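PDB 2WL6: acetyl-coa acetyltransferase from Zoogloea ramigera, which catalyses the Claisen condensation of two acetyl-CoA molecules to acetoacetyl-CoA, probably as the first step of polyhydroxybutyrate synthesis. Local coordinates for residues G47-V52 / I110-G115; G55-A60 / N348-S353; M85-G90 / L377-G382; L312-E317 / A355-T360. The protein carries 2 engineered substitutions. All blocks are in the same frame, centred on the assembly; numbering follows the deposited sequence.

In the fold
All four contacts are largely buried, but their chemistry follows their place in the fold. Interaction 1, about 18 Å from the centre of the chain, is strand pairing in the N-terminal half and the one contact with hydrogen bonds between its segments. Interactions 2 and 3 join the N-terminal to the C-terminal half through apolar and backbone packing. Interaction 4, inside the C-terminal half, sets a buried glutamate on a helix. Interactions 1, 2 and 3 all reach the second subunit; no other chain touches interaction 4. Interactions 2 and 4 share helix 350-367, and their engineered residues, Asn348 and His316, touch each other; interactions 3 and 4 use the neighbouring parallel strands 372-379 and 312-315.

Interaction 1. Residues G47-V52 / I110-G115; sequences GEVNEV and IIVAGG
Parallel strand pairing between strands 51-55 and 111-118 aligns Glu51 with Ile111 and Val52 with Val112. Val112 N gives a nearly straight hydrogen bond to Glu51 O (3.0 Å), and Val52 CA comes to 3.2 Å from Val112 O in a CA-H...O contact. Just ahead of the paired residues Asn50 grips Ile110 twice. Its backbone N donates to Ile110 O (2.8 Å), while its side-chain OD1 accepts from Ile110 N at the same length, 2.8 Å, the donor tilted 32° from the amide carbonyl plane. CG lies beside the backbone N of Asn50 (chi1 -78°), which carries the amide to the same backbone; OD1 also takes the N-H of Ser109. In the thiolase fold this is the parallel part of the large sheet: chain from strand 81-86 passes through helix 91-104 and enters strand 111-118, with 51-55 lying between, a beta-alpha-beta crossover. Helix 27-40 packs on the face that carries Val52 and Val112, where Val49 CG2 meets Val112 CG2 at 4.3 Å. Helix 91-104 packs on the other face. There Ile111 turns CD1 back to Glu51 CB, 3.7 Å away. Beyond this contact the Glu51 carboxylate takes a hydrogen bond from Trp83 and forms a salt bridge with Arg94 of the second subunit.

Interaction 2. Residues G55-A60 / N348-S353; sequences GQVLPA and NPIGAS. Engineered in segment 348-353: Asn348 (natural residue His).
Ile350, Gly351 and Val57 bury most of the surface here, where the loop after strand 51-55 meets the weakly bonded first turn of helix 350-367. Ile350 and Val57 meet crosswise, their side chains at roughly a right angle. Ile350 CG1 sits between its backbone N and carbonyl carbon (chi1 63°), which swings the longer branch out over the valine: CG1 is 4.0 Å from Val57 CB, and CD1 lies 4.2 Å from Val57 CG1. Gly351 meets the loop with backbone alone, its CA 4.2 Å from Gln56 CA and 4.4 Å from Val57 N. A CB here would point toward the Gln56 backbone, and the lack of one probably helps the two backbones come this close. No hydrogen bond joins the two segments directly. Glu117 of strand 111-118 serves both instead, taking the N-H groups of Val57 and Leu58 and, weakly, that of Gly351. The helix start is tied by Pro349 O, which accepts from both Ala352 N (2.7 Å) and Ser353 N (3.1 Å), close to engineered Asn348, whose natural histidine is implicated in stabilising the enolate intermediate. Backbone bonds from Gly55 to strand 111-118 and from Gln56 to Met85 of strand 81-86 hold the end of strand 51-55, from which the loop springs, between its two neighbours, with the start of helix 350-367 laid against it.

Interaction 3. Residues M85-G90 / L377-G382; sequences MNQLCG and LCIGGG
Ile379 reaches across to the turn formed by Gln87, Leu88, Cys89 and Gly90. From its CB two branches part. CG2 goes to Gln87 O (3.3 Å) and to Leu88 CB (3.8 Å). CG1, anti to the carbonyl carbon of its own residue (chi1 -57°), runs to Gly90 N at 3.7 Å, and the chain then extends to CD1, which lies 3.7 Å from Gly90 CA. CD1 also meets the amide end of Gln87, the Gln87 and Ile379 side chains crossing at about a right angle; that amide has weak hydrogen bonds to Arg94 and Thr280. Each segment leaves a strand of the thiolase fold: 85-90 turns from strand 81-86 toward helix 91-104, with an Asx turn in which Asn86 OD1 accepts from Leu88 N, and 377-382 runs from the end of strand 372-379 into the glycine-rich bend that leads to strand 383-390. With Ile379 cut back to an alanine, CG1, CG2 and CD1 are gone, which would probably leave a gap against Leu88 and Gly90 and let the Gln87 amide turn more freely. Cys89 meets the oxygen end of the Cys378 carbonyl, its CB 3.4 Å and its SG 3.8 Å from Cys378 O. Leu377 CD2 approaches Cys89 O at 3.8 Å.

Interaction 4. Residues L312-E317 / A355-T360; sequences LVEAHE and ARILNT. Engineered in segment 312-317: His316 (natural residue Asn).
Glu314 and Ile357 pass each other in opposite directions where strand 312-315 lies against helix 350-367. The helix belongs to the beta-alpha-beta crossover from this edge strand of the thiolase sheet to its parallel neighbour 372-379; the short axes run almost antiparallel, at 163°, with a closest approach of 8.8 Å. Glu314 bends at chi2 (-71°), folding its carboxylate along the helix surface. OE1 comes to 3.8 Å from Ile357 CB, while the isoleucine sends CD1 the other way, to 3.7 Å from Glu314 O. The second carboxylate oxygen turns to Thr360, whose side chain stands roughly at right angles to the glutamate and whose methyl CG2 packs against OE2. Arg356 puts NH1 4.2 Å from Glu314 OE1, near the edge of the guanidinium; this is too far for a salt bridge, but the positive charge would probably still help to keep the buried carboxylate ionised. Were Glu314 an alanine, Arg356 would probably lose its nearby negative charge and a gap would open beside Ile357 and Thr360. Thr360 OG1 faces away from the glutamate, hydrogen-bonded to Glu198, and receives a weak bond from Arg356 NH1. Ile357 CG2 sits over one face of the Arg356 guanidinium, offset toward its rim. The same methyl lies at the ring edge of His316, an engineered residue in place of asparagine, with His316 ND1 4.4 Å from Ile357 CG2.

Interaction 1. Residues G47-V52 / I110-G115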
loop_
_atom_site.group_PDB
_atom_site.type_symbol
_atom_site.label_atom_id
_atom_site.label_comp_id
_atom_site.label_asym_id
_atom_site.label_seq_id
_atom_site.Cartn_x
_atom_site.Cartn_y
_atom_site.Cartn_z
ATOM N N GLY A 47 20.631 -36.282 0.310
ATOM C CA GLY A 47 19.950 -37.179 1.237
ATOM C C GLY A 47 20.654 -37.465 2.552
ATOM O O GLY A 47 20.035 -37.964 3.490
ATOM N N GLU A 48 21.939 -37.157 2.644
ATOM C CA GLU A 48 22.610 -37.377 3.909
ATOM C C GLU A 48 22.565 -36.150 4.822
ATOM O O GLU A 48 22.911 -36.243 6.000
ATOM C CB GLU A 48 24.042 -37.820 3.698
ATOM C CG GLU A 48 24.205 -38.982 2.747
ATOM C CD GLU A 48 25.650 -39.133 2.320
ATOM O OE1 GLU A 48 26.493 -39.464 3.194
ATOM O OE2 GLU A 48 25.937 -38.896 1.120
ATOM N N VAL A 49 22.151 -35.000 4.286
ATOM C CA VAL A 49 21.989 -33.807 5.105
ATOM C C VAL A 49 21.006 -34.044 6.277
ATOM O O VAL A 49 19.868 -34.470 6.069
ATOM C CB VAL A 49 21.476 -32.618 4.268
ATOM C CG1 VAL A 49 21.207 -31.418 5.164
ATOM C CG2 VAL A 49 22.437 -32.270 3.163
ATOM N N ASN A 50 21.458 -33.752 7.499
ATOM C CA ASN A 50 20.623 -33.849 8.691
ATOM C C ASN A 50 19.796 -32.615 8.930
ATOM O O ASN A 50 18.693 -32.693 9.426
ATOM C CB ASN A 50 21.477 -34.073 9.916
ATOM C CG ASN A 50 21.947 -35.494 10.032
ATOM O OD1 ASN A 50 23.065 -35.763 10.463
ATOM N ND2 ASN A 50 21.093 -36.421 9.660
ATOM N N GLU A 51 20.334 -31.460 8.587
ATOM C CA GLU A 51 19.641 -30.237 8.892
ATOM C C GLU A 51 20.307 -29.083 8.146
ATOM O O GLU A 51 21.477 -29.157 7.770
ATOM C CB GLU A 51 19.639 -30.045 10.410
ATOM C CG GLU A 51 19.047 -28.760 10.922
ATOM C CD GLU A 51 18.575 -28.863 12.365
ATOM O OE1 GLU A 51 19.308 -28.452 13.282
ATOM O OE2 GLU A 51 17.455 -29.363 12.579
ATOM N N VAL A 52 19.527 -28.042 7.897
ATOM C CA VAL A 52 19.997 -26.842 7.271
ATOM C C VAL A 52 19.701 -25.710 8.215
ATOM O O VAL A 52 18.570 -25.567 8.672
ATOM C CB VAL A 52 19.212 -26.572 6.004
ATOM C CG1 VAL A 52 19.643 -25.234 5.435
ATOM C CG2 VAL A 52 19.399 -27.721 5.005
ATOM N N ILE A 110 25.528 -34.585 9.909
ATOM C CA ILE A 110 25.909 -33.546 8.941
ATOM C C ILE A 110 24.957 -32.331 8.826
ATOM O O ILE A 110 23.807 -32.458 8.422
ATOM C CB ILE A 110 26.110 -34.148 7.559
ATOM C CG1 ILE A 110 27.348 -35.029 7.565
ATOM C CG2 ILE A 110 26.280 -33.046 6.546
ATOM C CD1 ILE A 110 27.409 -35.906 6.397
ATOM N N ILE A 111 25.465 -31.152 9.146
ATOM C CA ILE A 111 24.699 -29.924 8.992
ATOM C C ILE A 111 25.198 -29.116 7.784
ATOM O O ILE A 111 26.387 -29.140 7.451
ATOM C CB ILE A 111 24.805 -29.061 10.276
ATOM C CG1 ILE A 111 24.570 -29.925 11.504
ATOM C CG2 ILE A 111 23.821 -27.929 10.255
ATOM C CD1 ILE A 111 23.141 -30.425 11.632
ATOM N N VAL A 112 24.287 -28.403 7.133
ATOM C CA VAL A 112 24.661 -27.400 6.157
ATOM C C VAL A 112 24.235 -26.070 6.739
ATOM O O VAL A 112 23.047 -25.869 6.952
ATOM C CB VAL A 112 23.944 -27.663 4.845
ATOM C CG1 VAL A 112 23.832 -26.408 4.015
ATOM C CG2 VAL A 112 24.681 -28.763 4.088
ATOM N N ALA A 113 25.177 -25.173 7.037
ATOM C CA ALA A 113 24.815 -23.898 7.697
ATOM C C ALA A 113 25.443 -22.694 7.034
ATOM O O ALA A 113 26.531 -22.782 6.493
ATOM C CB ALA A 113 25.192 -23.918 9.164
ATOM N N GLY A 114 24.758 -21.565 7.080
ATOM C CA GLY A 114 25.277 -20.358 6.464
ATOM C C GLY A 114 24.242 -19.271 6.562
ATOM O O GLY A 114 23.599 -19.135 7.589
ATOM N N GLY A 115 24.055 -18.501 5.499
ATOM C CA GLY A 115 23.052 -17.435 5.524
ATOM C C GLY A 115 22.662 -17.021 4.137
ATOM O O GLY A 115 23.272 -17.441 3.172
#

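Interaction 2. Residues G55-A60 / N348-S353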
loop_
_atom_site.group_PDB
_atom_site.type_symbol
_atom_site.label_atom_id
_atom_site.label_comp_id
_atom_site.label_asym_id
_atom_site.label_seq_id
_atom_site.Cartn_x
_atom_site.Cartn_y
_atom_site.Cartn_z
ATOM N N GLY A 55 21.103 -18.317 8.430
ATOM C CA GLY A 55 20.769 -17.013 9.001
ATOM C C GLY A 55 20.012 -16.185 7.980
ATOM O O GLY A 55 20.081 -16.455 6.784
ATOM N N GLN A 56 19.286 -15.178 8.435
ATOM C CA GLN A 56 18.485 -14.355 7.548
ATOM C C GLN A 56 17.743 -13.310 8.355
ATOM O O GLN A 56 17.036 -13.645 9.307
ATOM C CB GLN A 56 17.466 -15.214 6.815
ATOM C CG GLN A 56 16.513 -14.401 5.975
ATOM C CD GLN A 56 15.592 -15.270 5.150
ATOM O OE1 GLN A 56 15.578 -16.478 5.306
ATOM N NE2 GLN A 56 14.807 -14.652 4.271
ATOM N N VAL A 57 17.881 -12.048 7.972
ATOM C CA VAL A 57 17.231 -10.972 8.720
ATOM C C VAL A 57 15.901 -10.461 8.138
ATOM O O VAL A 57 15.067 -10.036 8.906
ATOM C CB VAL A 57 18.211 -9.810 9.038
ATOM C CG1 VAL A 57 17.541 -8.699 9.798
ATOM C CG2 VAL A 57 19.335 -10.352 9.853
ATOM N N LEU A 58 15.674 -10.544 6.821
ATOM C CA LEU A 58 14.487 -9.886 6.224
ATOM C C LEU A 58 13.477 -10.761 5.449
ATOM O O LEU A 58 13.106 -10.431 4.307
ATOM C CB LEU A 58 14.917 -8.716 5.333
ATOM C CG LEU A 58 15.955 -7.752 5.906
ATOM C CD1 LEU A 58 16.589 -6.934 4.775
ATOM C CD2 LEU A 58 15.370 -6.839 7.024
ATOM N N PRO A 59 12.945 -11.817 6.093
ATOM C CA PRO A 59 12.156 -12.832 5.412
ATOM C C PRO A 59 10.707 -12.413 5.084
ATOM O O PRO A 59 10.055 -13.047 4.273
ATOM C CB PRO A 59 12.148 -13.963 6.425
ATOM C CG PRO A 59 12.111 -13.257 7.725
ATOM C CD PRO A 59 12.842 -11.946 7.555
ATOM N N ALA A 60 10.215 -11.371 5.733
ATOM C CA ALA A 60 8.899 -10.805 5.479
ATOM C C ALA A 60 8.407 -10.954 4.037
ATOM O O ALA A 60 9.060 -10.485 3.108
ATOM C CB ALA A 60 8.929 -9.350 5.856
ATOM N N ASN A 348 27.519 -6.166 1.195
ATOM C CA ASN A 348 27.225 -7.130 2.229
ATOM C C ASN A 348 25.822 -7.562 2.403
ATOM O O ASN A 348 24.861 -6.871 2.161
ATOM C CB ASN A 348 27.698 -6.664 3.584
ATOM C CG ASN A 348 26.685 -5.835 4.266
ATOM O OD1 ASN A 348 25.514 -5.820 3.866
ATOM N ND2 ASN A 348 27.107 -5.131 5.309
ATOM N N PRO A 349 25.704 -8.769 2.786
ATOM C CA PRO A 349 24.316 -8.712 2.566
ATOM C C PRO A 349 23.797 -9.344 3.795
ATOM O O PRO A 349 23.967 -10.532 3.964
ATOM C CB PRO A 349 24.133 -9.627 1.367
ATOM C CG PRO A 349 25.479 -9.852 0.796
ATOM C CD PRO A 349 26.495 -9.404 1.743
ATOM N N ILE A 350 23.197 -8.557 4.663
ATOM C CA ILE A 350 23.381 -8.809 6.078
ATOM C C ILE A 350 23.391 -10.291 6.465
ATOM O O ILE A 350 24.460 -10.841 6.802
ATOM C CB ILE A 350 22.540 -7.853 6.982
ATOM C CG1 ILE A 350 21.052 -8.017 6.799
ATOM C CG2 ILE A 350 22.810 -6.400 6.615
ATOM C CD1 ILE A 350 20.308 -6.789 7.311
ATOM N N GLY A 351 22.241 -10.957 6.364
ATOM C CA GLY A 351 22.140 -12.358 6.761
ATOM C C GLY A 351 23.316 -13.220 6.364
ATOM O O GLY A 351 23.730 -14.087 7.122
ATOM N N ALA A 352 23.860 -12.959 5.178
ATOM C CA ALA A 352 24.850 -13.821 4.523
ATOM C C ALA A 352 26.320 -13.410 4.738
ATOM O O ALA A 352 27.234 -14.254 4.766
ATOM C CB ALA A 352 24.542 -13.881 3.036
ATOM N N SER A 353 26.531 -12.102 4.865
ATOM C CA SER A 353 27.844 -11.556 5.226
ATOM C C SER A 353 28.724 -12.520 6.031
ATOM O O SER A 353 29.868 -12.730 5.680
ATOM C CB SER A 353 27.702 -10.240 6.024
ATOM O OG SER A 353 27.560 -9.085 5.191
#

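Interaction 3. Residues M85-G90 / L377-G382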
loop_
_atom_site.group_PDB
_atom_site.type_symbol
_atom_site.label_atom_id
_atom_site.label_comp_id
_atom_site.label_asym_id
_atom_site.label_seq_id
_atom_site.Cartn_x
_atom_site.Cartn_y
_atom_site.Cartn_z
ATOM N N MET A 85 17.686 -17.990 11.332
ATOM C CA MET A 85 17.876 -17.231 12.587
ATOM C C MET A 85 18.399 -15.822 12.380
ATOM O O MET A 85 18.793 -15.490 11.289
ATOM C CB MET A 85 18.740 -17.994 13.587
ATOM C CG MET A 85 20.027 -18.522 13.048
ATOM S SD MET A 85 21.291 -17.297 13.098
ATOM C CE MET A 85 21.548 -17.058 14.851
ATOM N N ASN A 86 18.354 -14.986 13.411
ATOM C CA ASN A 86 18.657 -13.581 13.263
ATOM C C ASN A 86 19.414 -12.992 14.435
ATOM O O ASN A 86 18.821 -12.605 15.440
ATOM C CB ASN A 86 17.370 -12.786 13.045
ATOM C CG ASN A 86 17.602 -11.283 12.989
ATOM O OD1 ASN A 86 18.733 -10.813 13.081
ATOM N ND2 ASN A 86 16.524 -10.519 12.828
ATOM N N GLN A 87 20.732 -12.933 14.310
ATOM C CA GLN A 87 21.544 -12.144 15.217
ATOM C C GLN A 87 22.193 -11.065 14.367
ATOM O O GLN A 87 23.402 -10.807 14.490
ATOM C CB GLN A 87 22.636 -12.991 15.868
ATOM C CG GLN A 87 23.220 -12.350 17.111
ATOM C CD GLN A 87 24.467 -13.029 17.612
ATOM O OE1 GLN A 87 24.816 -14.127 17.181
ATOM N NE2 GLN A 87 25.155 -12.370 18.526
ATOM N N LEU A 88 21.405 -10.478 13.460
ATOM C CA LEU A 88 21.893 -9.454 12.526
ATOM C C LEU A 88 23.122 -9.894 11.682
ATOM O O LEU A 88 23.197 -11.052 11.256
ATOM C CB LEU A 88 22.157 -8.169 13.291
ATOM C CG LEU A 88 20.870 -7.639 13.898
ATOM C CD1 LEU A 88 21.140 -6.341 14.596
ATOM C CD2 LEU A 88 19.843 -7.411 12.801
ATOM N N CYS A 89 24.066 -8.974 11.445
ATOM C CA CYS A 89 25.289 -9.254 10.684
ATOM C C CYS A 89 25.977 -10.523 11.124
ATOM O O CYS A 89 26.698 -11.121 10.328
ATOM C CB CYS A 89 26.317 -8.164 10.889
ATOM S SG CYS A 89 26.051 -6.681 9.996
ATOM N N GLY A 90 25.801 -10.917 12.387
ATOM C CA GLY A 90 26.470 -12.113 12.888
ATOM C C GLY A 90 25.854 -13.383 12.316
ATOM O O GLY A 90 26.504 -14.431 12.240
ATOM N N LEU A 377 32.939 -10.394 12.759
ATOM C CA LEU A 377 32.036 -9.317 12.265
ATOM C C LEU A 377 31.329 -8.570 13.386
ATOM O O LEU A 377 30.878 -9.204 14.334
ATOM C CB LEU A 377 30.921 -9.872 11.361
ATOM C CG LEU A 377 31.186 -10.942 10.322
ATOM C CD1 LEU A 377 30.867 -12.269 10.926
ATOM C CD2 LEU A 377 30.322 -10.709 9.127
ATOM N N CYS A 378 31.166 -7.248 13.239
ATOM C CA CYS A 378 30.429 -6.418 14.213
ATOM C C CYS A 378 28.907 -6.516 14.033
ATOM O O CYS A 378 28.410 -6.497 12.906
ATOM C CB CYS A 378 30.826 -4.957 14.066
ATOM S SG CYS A 378 30.063 -4.119 12.637
ATOM N N ILE A 379 28.166 -6.569 15.139
ATOM C CA ILE A 379 26.713 -6.793 15.099
ATOM C C ILE A 379 25.906 -5.594 15.616
ATOM O O ILE A 379 26.171 -5.087 16.709
ATOM C CB ILE A 379 26.347 -8.021 15.933
ATOM C CG1 ILE A 379 27.113 -9.252 15.413
ATOM C CG2 ILE A 379 24.819 -8.194 15.985
ATOM C CD1 ILE A 379 26.889 -10.536 16.213
ATOM N N GLY A 380 24.930 -5.137 14.834
ATOM C CA GLY A 380 24.078 -4.014 15.251
ATOM C C GLY A 380 23.234 -4.335 16.484
ATOM O O GLY A 380 22.837 -5.480 16.697
ATOM N N GLY A 381 22.940 -3.328 17.303
ATOM C CA GLY A 381 22.336 -3.600 18.607
ATOM C C GLY A 381 23.400 -3.662 19.701
ATOM O O GLY A 381 23.086 -3.460 20.886
ATOM N N GLY A 382 24.653 -3.940 19.301
ATOM C CA GLY A 382 25.813 -3.965 20.224
ATOM C C GLY A 382 26.360 -5.357 20.555
ATOM O O GLY A 382 26.364 -5.787 21.711
#

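Interaction 4. Residues L312-E317 / A355-T360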
loop_
_atom_site.group_PDB
_atom_site.type_symbol
_atom_site.label_atom_id
_atom_site.label_comp_id
_atom_site.label_asym_id
_atom_site.label_seq_id
_atom_site.Cartn_x
_atom_site.Cartn_y
_atom_site.Cartn_z
ATOM N N LEU A 312 46.256 -15.554 8.848
ATOM C CA LEU A 312 45.383 -14.776 7.972
ATOM C C LEU A 312 44.122 -14.311 8.740
ATOM O O LEU A 312 43.639 -15.033 9.602
ATOM C CB LEU A 312 45.021 -15.646 6.759
ATOM C CG LEU A 312 44.194 -15.090 5.608
ATOM C CD1 LEU A 312 44.934 -14.061 4.827
ATOM C CD2 LEU A 312 43.844 -16.222 4.687
ATOM N N VAL A 313 43.601 -13.117 8.443
ATOM C CA VAL A 313 42.430 -12.561 9.169
ATOM C C VAL A 313 41.383 -11.938 8.246
ATOM O O VAL A 313 41.727 -11.294 7.275
ATOM C CB VAL A 313 42.851 -11.470 10.207
ATOM C CG1 VAL A 313 41.649 -10.684 10.660
ATOM C CG2 VAL A 313 43.604 -12.084 11.397
ATOM N N GLU A 314 40.110 -12.152 8.545
ATOM C CA GLU A 314 39.015 -11.565 7.772
ATOM C C GLU A 314 38.177 -10.813 8.779
ATOM O O GLU A 314 37.616 -11.436 9.690
ATOM C CB GLU A 314 38.126 -12.640 7.116
ATOM C CG GLU A 314 38.504 -13.085 5.721
ATOM C CD GLU A 314 38.236 -12.037 4.638
ATOM O OE1 GLU A 314 37.279 -11.245 4.758
ATOM O OE2 GLU A 314 38.998 -12.002 3.648
ATOM N N ALA A 315 38.081 -9.491 8.643
ATOM C CA ALA A 315 37.284 -8.716 9.589
ATOM C C ALA A 315 36.286 -7.836 8.843
ATOM O O ALA A 315 36.658 -7.136 7.925
ATOM C CB ALA A 315 38.185 -7.905 10.480
ATOM N N HIS A 316 35.017 -7.901 9.227
ATOM C CA HIS A 316 33.939 -7.184 8.525
ATOM C C HIS A 316 34.168 -5.678 8.409
ATOM O O HIS A 316 34.384 -4.976 9.406
ATOM C CB HIS A 316 32.585 -7.434 9.210
ATOM C CG HIS A 316 31.391 -7.253 8.314
ATOM N ND1 HIS A 316 31.222 -7.962 7.141
ATOM C CD2 HIS A 316 30.278 -6.483 8.450
ATOM C CE1 HIS A 316 30.072 -7.617 6.582
ATOM N NE2 HIS A 316 29.477 -6.725 7.359
ATOM N N GLU A 317 34.111 -5.183 7.181
ATOM C CA GLU A 317 34.164 -3.758 6.958
ATOM C C GLU A 317 32.756 -3.160 6.807
ATOM O O GLU A 317 32.469 -2.510 5.806
ATOM C CB GLU A 317 34.997 -3.462 5.714
ATOM C CG GLU A 317 36.319 -4.218 5.650
ATOM C CD GLU A 317 37.041 -3.993 4.319
ATOM O OE1 GLU A 317 36.417 -3.363 3.435
ATOM O OE2 GLU A 317 38.210 -4.439 4.165
ATOM N N ALA A 355 29.001 -15.633 6.473
ATOM C CA ALA A 355 29.519 -16.818 5.800
ATOM C C ALA A 355 30.279 -16.422 4.541
ATOM O O ALA A 355 31.129 -17.148 4.033
ATOM C CB ALA A 355 28.401 -17.727 5.454
ATOM N N ARG A 356 29.954 -15.257 4.019
ATOM C CA ARG A 356 30.666 -14.742 2.881
ATOM C C ARG A 356 32.131 -14.615 3.281
ATOM O O ARG A 356 33.012 -15.053 2.530
ATOM C CB ARG A 356 30.088 -13.388 2.463
ATOM C CG ARG A 356 30.349 -13.022 1.012
ATOM C CD ARG A 356 31.781 -12.587 0.809
ATOM N NE ARG A 356 32.074 -11.324 1.480
ATOM C CZ ARG A 356 33.252 -11.028 2.017
ATOM N NH1 ARG A 356 34.224 -11.923 1.976
ATOM N NH2 ARG A 356 33.455 -9.851 2.601
ATOM N N ILE A 357 32.406 -14.032 4.450
ATOM C CA ILE A 357 33.804 -13.921 4.878
ATOM C C ILE A 357 34.377 -15.279 5.309
ATOM O O ILE A 357 35.564 -15.527 5.226
ATOM C CB ILE A 357 34.074 -12.808 5.961
ATOM C CG1 ILE A 357 33.803 -13.298 7.371
ATOM C CG2 ILE A 357 33.305 -11.516 5.662
ATOM C CD1 ILE A 357 34.240 -12.302 8.394
ATOM N N LEU A 358 33.522 -16.182 5.742
ATOM C CA LEU A 358 34.017 -17.476 6.117
ATOM C C LEU A 358 34.562 -18.108 4.846
ATOM O O LEU A 358 35.701 -18.599 4.814
ATOM C CB LEU A 358 32.921 -18.335 6.755
ATOM C CG LEU A 358 33.371 -19.196 7.962
ATOM C CD1 LEU A 358 32.358 -20.295 8.229
ATOM C CD2 LEU A 358 34.793 -19.827 7.883
ATOM N N ASN A 359 33.765 -18.077 3.790
ATOM C CA ASN A 359 34.213 -18.646 2.538
ATOM C C ASN A 359 35.563 -18.071 2.126
ATOM O O ASN A 359 36.518 -18.791 1.813
ATOM C CB ASN A 359 33.200 -18.365 1.443
ATOM C CG ASN A 359 32.120 -19.394 1.388
ATOM O OD1 ASN A 359 32.042 -20.162 0.437
ATOM N ND2 ASN A 359 31.274 -19.427 2.410
ATOM N N THR A 360 35.626 -16.752 2.133
ATOM C CA THR A 360 36.821 -16.051 1.746
ATOM C C THR A 360 38.014 -16.481 2.596
ATOM O O THR A 360 39.137 -16.563 2.095
ATOM C CB THR A 360 36.585 -14.540 1.810
ATOM O OG1 THR A 360 35.425 -14.226 1.022
ATOM C CG2 THR A 360 37.758 -13.800 1.263
#